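Side-chain contacts in NDP-N-acetyl-D-galactosaminuronic acid dehydrogenase (Methanosarcina mazei Go1, PDB 3G79), which probably oxidises UDP-N-acetyl-D-mannosamine to the corresponding uronate, with two NAD+ reduced to NADH in each turnover: residues A[261-266]-A[283-288]; A[40-45]-A[214-219]; A[347-352]-A[439-444]; A[371-376]-A[397-402]. All blocks are in the same frame, centred on the assembly; numbering follows the deposited sequence.

Contact 1: A[261-266]-A[283-288]; sequences INVYDV and LWPGAG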
loop_
_atom_site.group_PDB
_atom_site.type_symbol
_atom_site.label_atom_id
_atom_site.label_comp_id
_atom_site.label_asym_id
_atom_site.label_seq_id
_atom_site.Cartn_x
_atom_site.Cartn_y
_atom_site.Cartn_z
ATOM N N ILE A 261 8.876 -20.909 2.568
ATOM C CA ILE A 261 9.845 -19.839 2.206
ATOM C C ILE A 261 9.902 -18.661 3.208
ATOM O O ILE A 261 8.986 -18.461 3.970
ATOM C CB ILE A 261 9.601 -19.271 0.799
ATOM C CG1 ILE A 261 8.160 -18.736 0.687
ATOM C CG2 ILE A 261 9.934 -20.333 -0.256
ATOM C CD1 ILE A 261 7.909 -17.749 -0.499
ATOM N N ASN A 262 10.957 -17.873 3.161
ATOM C CA ASN A 262 11.156 -16.762 4.090
ATOM C C ASN A 262 10.372 -15.545 3.698
ATOM O O ASN A 262 10.677 -14.973 2.639
ATOM C CB ASN A 262 12.655 -16.358 4.114
ATOM C CG ASN A 262 13.020 -15.525 5.338
ATOM O OD1 ASN A 262 12.137 -14.962 5.988
ATOM N ND2 ASN A 262 14.314 -15.452 5.664
ATOM N N VAL A 263 9.416 -15.092 4.531
ATOM C CA VAL A 263 8.715 -13.822 4.199
ATOM C C VAL A 263 9.693 -12.651 3.990
ATOM O O VAL A 263 9.463 -11.797 3.126
ATOM C CB VAL A 263 7.528 -13.413 5.170
ATOM C CG1 VAL A 263 8.028 -12.984 6.508
ATOM C CG2 VAL A 263 6.682 -12.258 4.564
ATOM N N TYR A 264 10.778 -12.618 4.764
ATOM C CA TYR A 264 11.670 -11.455 4.747
ATOM C C TYR A 264 12.484 -11.330 3.474
ATOM O O TYR A 264 12.822 -10.250 3.085
ATOM C CB TYR A 264 12.520 -11.375 6.012
ATOM C CG TYR A 264 11.641 -11.233 7.212
ATOM C CD1 TYR A 264 11.038 -10.018 7.525
ATOM C CD2 TYR A 264 11.326 -12.326 7.984
ATOM C CE1 TYR A 264 10.178 -9.897 8.608
ATOM C CE2 TYR A 264 10.457 -12.210 9.051
ATOM C CZ TYR A 264 9.914 -10.999 9.368
ATOM O OH TYR A 264 9.072 -10.924 10.435
ATOM N N ASP A 265 12.726 -12.432 2.791
ATOM C CA ASP A 265 13.436 -12.391 1.532
ATOM C C ASP A 265 12.457 -11.921 0.469
ATOM O O ASP A 265 12.816 -11.152 -0.430
ATOM C CB ASP A 265 13.954 -13.780 1.164
ATOM C CG ASP A 265 15.133 -14.240 2.028
ATOM O OD1 ASP A 265 15.966 -13.417 2.515
ATOM O OD2 ASP A 265 15.231 -15.472 2.186
ATOM N N VAL A 266 11.211 -12.366 0.583
ATOM C CA VAL A 266 10.194 -11.946 -0.378
ATOM C C VAL A 266 10.094 -10.461 -0.213
ATOM O O VAL A 266 10.365 -9.714 -1.158
ATOM C CB VAL A 266 8.863 -12.757 -0.254
ATOM C CG1 VAL A 266 7.801 -12.319 -1.276
ATOM C CG2 VAL A 266 9.172 -14.271 -0.469
ATOM N N LEU A 283 5.317 -2.939 4.749
ATOM C CA LEU A 283 5.556 -2.943 6.183
ATOM C C LEU A 283 6.056 -4.322 6.658
ATOM O O LEU A 283 6.619 -5.108 5.879
ATOM C CB LEU A 283 4.272 -2.509 6.912
ATOM C CG LEU A 283 3.747 -1.099 6.512
ATOM C CD1 LEU A 283 2.416 -0.704 7.164
ATOM C CD2 LEU A 283 4.819 -0.014 6.799
ATOM N N TRP A 284 5.818 -4.604 7.924
ATOM C CA TRP A 284 6.386 -5.750 8.620
ATOM C C TRP A 284 5.226 -6.534 9.201
ATOM O O TRP A 284 4.261 -5.944 9.692
ATOM C CB TRP A 284 7.297 -5.282 9.742
ATOM C CG TRP A 284 8.466 -4.470 9.247
ATOM C CD1 TRP A 284 8.513 -3.096 9.066
ATOM C CD2 TRP A 284 9.747 -4.965 8.855
ATOM N NE1 TRP A 284 9.764 -2.713 8.610
ATOM C CE2 TRP A 284 10.539 -3.837 8.470
ATOM C CE3 TRP A 284 10.321 -6.235 8.828
ATOM C CZ2 TRP A 284 11.869 -3.960 8.051
ATOM C CZ3 TRP A 284 11.632 -6.361 8.413
ATOM C CH2 TRP A 284 12.400 -5.225 8.032
ATOM N N PRO A 285 5.272 -7.857 9.062
ATOM C CA PRO A 285 4.191 -8.746 9.550
ATOM C C PRO A 285 4.402 -9.007 11.058
ATOM O O PRO A 285 5.499 -8.708 11.562
ATOM C CB PRO A 285 4.394 -10.029 8.706
ATOM C CG PRO A 285 5.919 -10.043 8.427
ATOM C CD PRO A 285 6.351 -8.587 8.365
ATOM N N GLY A 286 3.398 -9.542 11.768
ATOM C CA GLY A 286 3.469 -9.624 13.242
ATOM C C GLY A 286 2.294 -10.254 14.000
ATOM O O GLY A 286 1.318 -10.691 13.425
ATOM N N ALA A 287 2.391 -10.271 15.324
ATOM C CA ALA A 287 1.426 -10.949 16.183
ATOM C C ALA A 287 0.084 -10.266 16.218
ATOM O O ALA A 287 -0.847 -10.807 16.770
ATOM C CB ALA A 287 1.980 -11.073 17.605
ATOM N N GLY A 288 -0.040 -9.084 15.625
ATOM C CA GLY A 288 -1.348 -8.456 15.539
ATOM C C GLY A 288 -1.298 -6.956 15.565
ATOM O O GLY A 288 -0.234 -6.402 15.666
HETATM O O HOH W 1 8.015 -9.043 11.609
#

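Contact 2: A[40-45]-A[214-219]; sequences APCFEK and YSPVLT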
loop_
_atom_site.group_PDB
_atom_site.type_symbol
_atom_site.label_atom_id
_atom_site.label_comp_id
_atom_site.label_asym_id
_atom_site.label_seq_id
_atom_site.Cartn_x
_atom_site.Cartn_y
_atom_site.Cartn_z
ATOM N N ALA A 40 1.404 34.475 16.731
ATOM C CA ALA A 40 1.451 34.870 15.354
ATOM C C ALA A 40 1.212 36.365 15.299
ATOM O O ALA A 40 0.168 36.825 15.721
ATOM C CB ALA A 40 0.411 34.106 14.545
ATOM N N PRO A 41 2.195 37.141 14.810
ATOM C CA PRO A 41 1.897 38.557 14.641
ATOM C C PRO A 41 0.861 38.491 13.551
ATOM O O PRO A 41 0.848 37.517 12.815
ATOM C CB PRO A 41 3.194 39.125 14.052
ATOM C CG PRO A 41 4.232 37.998 14.122
ATOM C CD PRO A 41 3.417 36.742 14.079
ATOM N N CYS A 42 -0.013 39.467 13.426
ATOM C CA CYS A 42 -1.208 39.280 12.551
ATOM C C CYS A 42 -2.442 38.893 13.354
ATOM O O CYS A 42 -3.489 39.379 13.049
ATOM C CB CYS A 42 -1.006 38.420 11.257
ATOM S SG CYS A 42 -1.795 36.719 11.128
ATOM N N PHE A 43 -2.322 38.081 14.394
ATOM C CA PHE A 43 -3.464 37.906 15.336
ATOM C C PHE A 43 -3.266 38.835 16.538
ATOM O O PHE A 43 -2.134 39.185 16.852
ATOM C CB PHE A 43 -3.655 36.437 15.737
ATOM C CG PHE A 43 -3.990 35.515 14.559
ATOM C CD1 PHE A 43 -4.937 35.876 13.635
ATOM C CD2 PHE A 43 -3.342 34.293 14.404
ATOM C CE1 PHE A 43 -5.243 35.051 12.580
ATOM C CE2 PHE A 43 -3.627 33.436 13.319
ATOM C CZ PHE A 43 -4.579 33.833 12.411
ATOM N N GLU A 44 -4.342 39.280 17.180
ATOM C CA GLU A 44 -4.188 40.294 18.242
ATOM C C GLU A 44 -4.231 39.692 19.640
ATOM O O GLU A 44 -3.434 40.055 20.509
ATOM C CB GLU A 44 -5.238 41.423 18.138
ATOM C CG GLU A 44 -4.967 42.483 17.058
ATOM C CD GLU A 44 -6.154 43.448 16.798
ATOM O OE1 GLU A 44 -6.025 44.289 15.878
ATOM O OE2 GLU A 44 -7.199 43.374 17.500
ATOM N N LYS A 45 -5.182 38.789 19.853
ATOM C CA LYS A 45 -5.515 38.317 21.185
ATOM C C LYS A 45 -6.314 37.050 21.076
ATOM O O LYS A 45 -7.308 36.982 20.332
ATOM C CB LYS A 45 -6.313 39.362 21.991
ATOM C CG LYS A 45 -6.827 38.816 23.345
ATOM C CD LYS A 45 -7.119 39.919 24.384
ATOM C CE LYS A 45 -5.967 40.110 25.376
ATOM N NZ LYS A 45 -5.770 38.873 26.180
ATOM N N TYR A 214 -5.332 29.200 9.934
ATOM C CA TYR A 214 -4.179 28.294 10.130
ATOM C C TYR A 214 -2.872 28.579 9.370
ATOM O O TYR A 214 -1.838 28.076 9.768
ATOM C CB TYR A 214 -4.595 26.819 9.946
ATOM C CG TYR A 214 -5.566 26.360 11.018
ATOM C CD1 TYR A 214 -5.109 25.988 12.301
ATOM C CD2 TYR A 214 -6.927 26.303 10.772
ATOM C CE1 TYR A 214 -5.994 25.584 13.295
ATOM C CE2 TYR A 214 -7.810 25.891 11.773
ATOM C CZ TYR A 214 -7.337 25.535 13.025
ATOM O OH TYR A 214 -8.239 25.156 14.032
ATOM N N SER A 215 -2.908 29.338 8.289
ATOM C CA SER A 215 -1.682 29.635 7.544
ATOM C C SER A 215 -0.618 30.319 8.414
ATOM O O SER A 215 0.548 29.951 8.320
ATOM C CB SER A 215 -1.958 30.455 6.267
ATOM O OG SER A 215 -2.370 29.605 5.198
ATOM N N PRO A 216 -1.005 31.280 9.290
ATOM C CA PRO A 216 0.070 31.993 9.982
ATOM C C PRO A 216 0.880 31.222 11.034
ATOM O O PRO A 216 1.972 31.648 11.373
ATOM C CB PRO A 216 -0.637 33.195 10.608
ATOM C CG PRO A 216 -1.814 33.401 9.767
ATOM C CD PRO A 216 -2.266 32.025 9.351
ATOM N N VAL A 217 0.392 30.116 11.559
ATOM C CA VAL A 217 1.222 29.363 12.512
ATOM C C VAL A 217 2.068 28.301 11.808
ATOM O O VAL A 217 3.000 27.739 12.386
ATOM C CB VAL A 217 0.366 28.707 13.637
ATOM C CG1 VAL A 217 -0.696 29.701 14.167
ATOM C CG2 VAL A 217 -0.300 27.425 13.150
ATOM N N LEU A 218 1.742 27.991 10.562
ATOM C CA LEU A 218 2.553 27.011 9.837
ATOM C C LEU A 218 3.897 27.599 9.454
ATOM O O LEU A 218 3.972 28.719 8.982
ATOM C CB LEU A 218 1.831 26.550 8.569
ATOM C CG LEU A 218 0.559 25.782 8.881
ATOM C CD1 LEU A 218 -0.326 25.705 7.648
ATOM C CD2 LEU A 218 0.885 24.432 9.440
ATOM N N THR A 219 4.955 26.834 9.663
ATOM C CA THR A 219 6.294 27.238 9.267
ATOM C C THR A 219 6.862 26.033 8.580
ATOM O O THR A 219 7.506 25.250 9.237
ATOM C CB THR A 219 7.214 27.333 10.480
ATOM O OG1 THR A 219 7.511 26.006 10.923
ATOM C CG2 THR A 219 6.608 28.093 11.642
#

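Contact 3: A[347-352]-A[439-444]; sequences LGKKMD and SAKANP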
loop_
_atom_site.group_PDB
_atom_site.type_symbol
_atom_site.label_atom_id
_atom_site.label_comp_id
_atom_site.label_asym_id
_atom_site.label_seq_id
_atom_site.Cartn_x
_atom_site.Cartn_y
_atom_site.Cartn_z
ATOM N N LEU A 347 7.033 -32.063 19.959
ATOM C CA LEU A 347 7.602 -32.744 21.111
ATOM C C LEU A 347 6.674 -33.772 21.748
ATOM O O LEU A 347 7.068 -34.445 22.695
ATOM C CB LEU A 347 8.004 -31.732 22.159
ATOM C CG LEU A 347 9.016 -30.700 21.673
ATOM C CD1 LEU A 347 9.214 -29.669 22.764
ATOM C CD2 LEU A 347 10.335 -31.368 21.250
ATOM N N GLY A 348 5.462 -33.916 21.236
ATOM C CA GLY A 348 4.458 -34.670 21.962
ATOM C C GLY A 348 3.910 -33.985 23.226
ATOM O O GLY A 348 3.339 -34.676 24.093
ATOM N N LYS A 349 4.076 -32.655 23.332
ATOM C CA LYS A 349 3.395 -31.816 24.356
ATOM C C LYS A 349 2.117 -31.107 23.856
ATOM O O LYS A 349 1.946 -30.885 22.662
ATOM C CB LYS A 349 4.359 -30.785 24.966
ATOM C CG LYS A 349 5.637 -31.384 25.520
ATOM C CD LYS A 349 6.762 -30.362 25.541
ATOM C CE LYS A 349 7.156 -29.897 26.948
ATOM N NZ LYS A 349 8.514 -29.200 26.994
ATOM N N LYS A 350 1.230 -30.761 24.783
ATOM C CA LYS A 350 -0.044 -30.081 24.492
ATOM C C LYS A 350 -0.199 -28.816 25.336
ATOM O O LYS A 350 0.290 -28.740 26.456
ATOM C CB LYS A 350 -1.234 -30.998 24.810
ATOM C CG LYS A 350 -1.121 -32.478 24.341
ATOM C CD LYS A 350 -1.480 -32.652 22.848
ATOM C CE LYS A 350 -1.273 -34.097 22.371
ATOM N NZ LYS A 350 -1.865 -34.267 20.999
ATOM N N MET A 351 -0.921 -27.831 24.827
ATOM C CA MET A 351 -1.083 -26.579 25.578
ATOM C C MET A 351 -1.449 -26.792 27.043
ATOM O O MET A 351 -0.866 -26.142 27.940
ATOM C CB MET A 351 -2.081 -25.636 24.890
ATOM C CG MET A 351 -2.079 -24.187 25.419
ATOM S SD MET A 351 -0.486 -23.324 25.359
ATOM C CE MET A 351 -0.306 -23.103 23.599
ATOM N N ASP A 352 -2.378 -27.707 27.293
ATOM C CA ASP A 352 -2.870 -27.966 28.651
ATOM C C ASP A 352 -1.756 -28.454 29.617
ATOM O O ASP A 352 -1.014 -29.398 29.314
ATOM C CB ASP A 352 -4.041 -28.966 28.614
ATOM C CG ASP A 352 -4.725 -29.153 29.972
ATOM O OD1 ASP A 352 -4.473 -28.390 30.946
ATOM O OD2 ASP A 352 -5.535 -30.102 30.071
ATOM N N SER A 439 14.433 -21.649 31.302
ATOM C CA SER A 439 13.277 -22.485 31.007
ATOM C C SER A 439 13.539 -23.896 31.544
ATOM O O SER A 439 12.608 -24.608 31.943
ATOM C CB SER A 439 12.963 -22.524 29.495
ATOM O OG SER A 439 13.820 -23.408 28.773
ATOM N N ALA A 440 14.818 -24.284 31.595
ATOM C CA ALA A 440 15.181 -25.687 31.802
ATOM C C ALA A 440 14.403 -26.371 30.668
ATOM O O ALA A 440 13.756 -25.671 29.886
ATOM C CB ALA A 440 14.765 -26.170 33.201
ATOM N N LYS A 441 14.488 -27.678 30.493
ATOM C CA LYS A 441 13.679 -28.332 29.440
ATOM C C LYS A 441 14.350 -29.332 28.521
ATOM O O LYS A 441 13.944 -30.510 28.470
ATOM C CB LYS A 441 12.880 -27.351 28.623
ATOM C CG LYS A 441 11.407 -27.380 28.911
ATOM C CD LYS A 441 11.084 -27.487 30.398
ATOM C CE LYS A 441 9.976 -26.549 30.711
ATOM N NZ LYS A 441 9.314 -26.874 31.964
ATOM N N ALA A 442 15.365 -28.907 27.797
ATOM C CA ALA A 442 15.979 -29.832 26.837
ATOM C C ALA A 442 15.554 -29.396 25.469
ATOM O O ALA A 442 16.369 -28.919 24.686
ATOM C CB ALA A 442 15.552 -31.279 27.089
ATOM N N ASN A 443 14.269 -29.517 25.187
ATOM C CA ASN A 443 13.749 -28.905 23.991
ATOM C C ASN A 443 12.711 -27.864 24.303
ATOM O O ASN A 443 11.505 -28.137 24.158
ATOM C CB ASN A 443 13.182 -29.953 23.072
ATOM C CG ASN A 443 14.235 -30.899 22.578
ATOM O OD1 ASN A 443 14.044 -32.107 22.613
ATOM N ND2 ASN A 443 15.356 -30.366 22.113
ATOM N N PRO A 444 13.166 -26.668 24.741
ATOM C CA PRO A 444 12.227 -25.592 24.935
ATOM C C PRO A 444 11.806 -25.004 23.616
ATOM O O PRO A 444 12.536 -25.065 22.607
ATOM C CB PRO A 444 12.993 -24.566 25.762
ATOM C CG PRO A 444 14.394 -24.858 25.583
ATOM C CD PRO A 444 14.551 -26.217 24.954
#

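Contact 4: A[371-376]-A[397-402]; sequences RNTPSE and VNYPGV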
loop_
_atom_site.group_PDB
_atom_site.type_symbol
_atom_site.label_atom_id
_atom_site.label_comp_id
_atom_site.label_asym_id
_atom_site.label_seq_id
_atom_site.Cartn_x
_atom_site.Cartn_y
_atom_site.Cartn_z
ATOM N N ARG A 371 -3.049 -0.499 24.747
ATOM C CA ARG A 371 -4.408 -0.192 24.354
ATOM C C ARG A 371 -4.798 -1.133 23.213
ATOM O O ARG A 371 -4.298 -1.011 22.088
ATOM C CB ARG A 371 -4.505 1.272 23.912
ATOM C CG ARG A 371 -3.993 2.317 24.923
ATOM C CD ARG A 371 -3.405 3.517 24.179
ATOM N NE ARG A 371 -3.684 4.790 24.836
ATOM C CZ ARG A 371 -2.852 5.423 25.668
ATOM N NH1 ARG A 371 -1.657 4.901 25.971
ATOM N NH2 ARG A 371 -3.220 6.592 26.197
ATOM N N ASN A 372 -5.672 -2.089 23.522
ATOM C CA ASN A 372 -6.054 -3.144 22.570
ATOM C C ASN A 372 -4.888 -4.018 22.083
ATOM O O ASN A 372 -4.781 -4.270 20.857
ATOM C CB ASN A 372 -6.785 -2.547 21.351
ATOM C CG ASN A 372 -8.130 -1.952 21.708
ATOM O OD1 ASN A 372 -8.878 -2.516 22.498
ATOM N ND2 ASN A 372 -8.448 -0.818 21.117
ATOM N N THR A 373 -4.031 -4.464 23.018
ATOM C CA THR A 373 -2.892 -5.345 22.692
ATOM C C THR A 373 -3.370 -6.606 22.060
ATOM O O THR A 373 -4.217 -7.261 22.618
ATOM C CB THR A 373 -2.143 -5.919 23.892
ATOM O OG1 THR A 373 -2.526 -5.278 25.122
ATOM C CG2 THR A 373 -0.699 -5.851 23.626
ATOM N N PRO A 374 -2.790 -6.971 20.917
ATOM C CA PRO A 374 -3.056 -8.297 20.381
ATOM C C PRO A 374 -2.507 -9.402 21.315
ATOM O O PRO A 374 -2.796 -10.594 21.092
ATOM C CB PRO A 374 -2.365 -8.283 19.010
ATOM C CG PRO A 374 -1.295 -7.190 19.118
ATOM C CD PRO A 374 -1.823 -6.199 20.104
ATOM N N SER A 375 -1.775 -9.020 22.370
ATOM C CA SER A 375 -1.310 -9.985 23.382
ATOM C C SER A 375 -2.459 -10.506 24.256
ATOM O O SER A 375 -2.394 -11.629 24.782
ATOM C CB SER A 375 -0.229 -9.368 24.280
ATOM O OG SER A 375 0.867 -8.906 23.508
ATOM N N GLU A 376 -3.504 -9.694 24.414
ATOM C CA GLU A 376 -4.646 -10.121 25.212
ATOM C C GLU A 376 -5.366 -11.314 24.571
ATOM O O GLU A 376 -5.384 -12.374 25.168
ATOM C CB GLU A 376 -5.598 -8.969 25.514
ATOM C CG GLU A 376 -6.630 -9.288 26.527
ATOM C CD GLU A 376 -7.107 -8.047 27.259
ATOM O OE1 GLU A 376 -8.165 -8.122 27.923
ATOM O OE2 GLU A 376 -6.411 -7.000 27.199
ATOM N N VAL A 397 3.165 -1.122 33.325
ATOM C CA VAL A 397 2.789 -1.361 34.697
ATOM C C VAL A 397 1.285 -1.100 34.838
ATOM O O VAL A 397 0.745 -0.159 34.237
ATOM C CB VAL A 397 3.681 -0.537 35.688
ATOM C CG1 VAL A 397 3.309 0.946 35.681
ATOM C CG2 VAL A 397 3.658 -1.143 37.105
ATOM N N ASN A 398 0.608 -1.965 35.591
ATOM C CA ASN A 398 -0.784 -1.736 35.995
ATOM C C ASN A 398 -1.774 -1.890 34.861
ATOM O O ASN A 398 -2.424 -0.922 34.453
ATOM C CB ASN A 398 -0.963 -0.360 36.665
ATOM C CG ASN A 398 -0.517 -0.354 38.113
ATOM O OD1 ASN A 398 0.142 0.586 38.565
ATOM N ND2 ASN A 398 -0.874 -1.404 38.851
ATOM N N TYR A 399 -1.876 -3.104 34.340
ATOM C CA TYR A 399 -2.934 -3.398 33.395
ATOM C C TYR A 399 -4.127 -3.825 34.223
ATOM O O TYR A 399 -3.957 -4.485 35.265
ATOM C CB TYR A 399 -2.534 -4.493 32.403
ATOM C CG TYR A 399 -3.357 -4.524 31.135
ATOM C CD1 TYR A 399 -3.098 -3.637 30.089
ATOM C CD2 TYR A 399 -4.388 -5.444 30.970
ATOM C CE1 TYR A 399 -3.832 -3.678 28.911
ATOM C CE2 TYR A 399 -5.148 -5.478 29.792
ATOM C CZ TYR A 399 -4.852 -4.596 28.777
ATOM O OH TYR A 399 -5.583 -4.631 27.618
ATOM N N PRO A 400 -5.337 -3.424 33.786
ATOM C CA PRO A 400 -6.524 -3.785 34.570
ATOM C C PRO A 400 -6.833 -5.307 34.534
ATOM O O PRO A 400 -6.943 -5.902 33.446
ATOM C CB PRO A 400 -7.643 -2.935 33.930
ATOM C CG PRO A 400 -6.919 -1.931 33.012
ATOM C CD PRO A 400 -5.669 -2.599 32.605
ATOM N N GLY A 401 -6.941 -5.899 35.733
ATOM C CA GLY A 401 -7.291 -7.313 35.943
ATOM C C GLY A 401 -6.350 -8.329 35.308
ATOM O O GLY A 401 -6.777 -9.431 34.973
ATOM N N VAL A 402 -5.076 -7.958 35.147
ATOM C CA VAL A 402 -4.058 -8.769 34.452
ATOM C C VAL A 402 -2.671 -8.428 35.028
ATOM O O VAL A 402 -2.244 -7.281 34.964
ATOM C CB VAL A 402 -4.106 -8.506 32.900
ATOM C CG1 VAL A 402 -2.803 -8.837 32.215
ATOM C CG2 VAL A 402 -5.236 -9.272 32.244
#

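Contact 1: A[261-266]-A[283-288]
Tyr-264 and Trp-284 meet edge to edge, with the long directions of their side chains at about a right angle. The CD1-CE1 edge of the tyrosine lies against the CE3-CZ3 edge of the indole. The closest pair is Tyr-264 CE1 and Trp-284 CE3, 3.7 Å apart. Each of these atoms lies near the plane of the other ring, so the rings do not stack. Pro-285 approaches the tyrosine obliquely, with its CG 3.8 Å from Tyr-264 OH. Val-263 shares this proline: its CG1 is 4.1 Å from Pro-285 CG. Val-263 chi1 (71°) sets CG1 between backbone N and carbonyl carbon. From there CG1 also covers one face of the Tyr-264 ring, near the rim. Tyr-264 sits in the first turn of helix 263-271, in the central domain of the UDP-glucose/GDP-mannose dehydrogenase family. Asn-262 is the N-cap. Asn-262 OD1 accepts a hydrogen bond from Tyr-264 N at 3.0 Å, with the donor above the carbonyl plane. A water links the phenol to the loop. That water is 2.5 Å from Tyr-264 OH and donates to Pro-285 O over the same length. It lies in the plane of the phenol ring. Helix 228-258 backs the loop: Pro-285 packs on Asn-250, whose OD1 accepts a hydrogen bond from Gly-286 N. The indole makes a cation-pi contact with Arg-267.

Contact 2: A[40-45]-A[214-219]
Ala-40 O is gripped by two donors. Phe-43 N reaches Ala-40 O at 3.1 Å and closes a turn, and Lys-89 NZ gives it a second hydrogen bond. The same alanine faces Pro-216 across the contact, with Ala-40 CB 4.2 Å from Pro-216 CB. No hydrogen bond joins the two segments, and the meeting is apolar. Pro-216 offers its CB and CG to three residues of the turn. Cys-42 SG comes closest, 3.6 Å from Pro-216 CG. Phe-43 arrives with the outer end of its ring: CZ is 3.9 Å from Pro-216 CG, and CE2 also touches the proline. The two side chains cross at about a right angle, and the approach to the phenyl ring is oblique. Cys-42 SG also lies over the centre of the Phe-43 ring, 4.0 Å above its plane. Cys-42 chi1 (110°, not staggered) holds SG between the phenyl face and the proline. This turn is part of the Rossmann-type NAD binding domain, in the beta-alpha-beta crossover from strand 20-24 through helix 30-39 to strand 45-49. Pro-216 belongs to the link between helix 204-214 and strand 223-227, the outermost strand at the far end of the same sheet. Phe-37 of helix 30-39 packs on both Phe-43 and Val-217, next to the proline. Lys-19 NZ bonds to Cys-42 O on the turn's backbone.

Contact 3: A[347-352]-A[439-444]
Leu-347 and Asn-443 both turn CG opposite their own carbonyl carbon (chi1 -58° and -64°), which brings the leucine methyls against the asparagine. The two segments are loops leading into strands 355-359 and 445-448 of the parallel, Rossmann-like sheet of the UDP binding domain. Gly-348 forms a Schellman motif where helix 321-345 ends. Leu-347 CD2 packs on Asn-443 CB at 3.7 Å and also lies near the amide. The other methyl, Leu-347 CD1, is modelled 3.1 Å from Asn-443 O, a doubtfully short approach that is not a hydrogen bond. The amide nitrogen of Asn-443 turns elsewhere and bonds to Gly-462 O. With an alanine here instead of Leu-347, Asn-443 CB would probably lose its methyl partners and a gap would open between the loops. His-478, a tag residue, also touches this leucine. Lys-349 and Lys-441 cross obliquely beside it. Lys-349 NZ and Lys-441 NZ are 5.5 Å apart. Each makes a long, weak ion pair with Asp-416 OD1, which probably eases their like charges. Lys-441 NZ has a firmer partner in Asn-414 O. Lys-349, bent at chi3, sets its NZ 3.9 Å from Lys-441 CG.

Contact 4: A[371-376]-A[397-402]
The polar link is one hydrogen bond: Tyr-399 OH donates to Glu-376 OE2 at 2.5 Å. The hydroxyl meets OE2 almost in line with the CD-OE2 bond. The carboxylate is turned 78° from the ring plane. Glu-376 OE2 sits at the ring edge, 3.3 Å from Tyr-399 CE2. Glu-376 reaches there with an extended chain, its CG opposite the backbone N (chi1 -169°). The phenol oxygen also has a weak bond to Ala-370 O. That carbonyl accepts a hydrogen bond from Thr-373 OG1 as well.

Thr-373 merely comes near: its OG1 is 4.0 Å from Tyr-399 OH, too far for a hydrogen bond. The two side chains run past each other in opposite directions. Aromatic packing comes from outside the two segments: the rings of Tyr-399 and Trp-361 meet edge-to-face. Replacing Tyr-399 by a phenylalanine would probably leave Glu-376 OE2 without its hydroxyl donor.

Tyr-399 opens a type II turn that ends at Val-402. This turn lies between strands 388-392 and 404-405 at one margin of the parallel sheet in the UDP binding domain. Glu-376 stands in the first turn of helix 375-385, which precedes strand 388-392.

In the fold
Along the chain, contact 2 closes first, then contact 1. Contact 4 follows, nested inside the loop closed by contact 3. Contact 2 belongs to the NAD-binding Rossmann-type half. Contacts 1, 3 and 4 lie on the opposite side of the chain's centre. The centres of contacts 2 and 3 are about 64 Å apart. Contact 1 is in the central domain, whose helix 228-258 follows the NAD-binding sheet. It touches contact 4 directly, through Gly-288 and Pro-374, so the central and UDP binding domains meet there. Contacts 3 and 4 share the six-stranded parallel sheet, with centres about 26 Å apart. Along the chain the central domain thus lies between the NAD-binding domain and the domain that probably binds UDP.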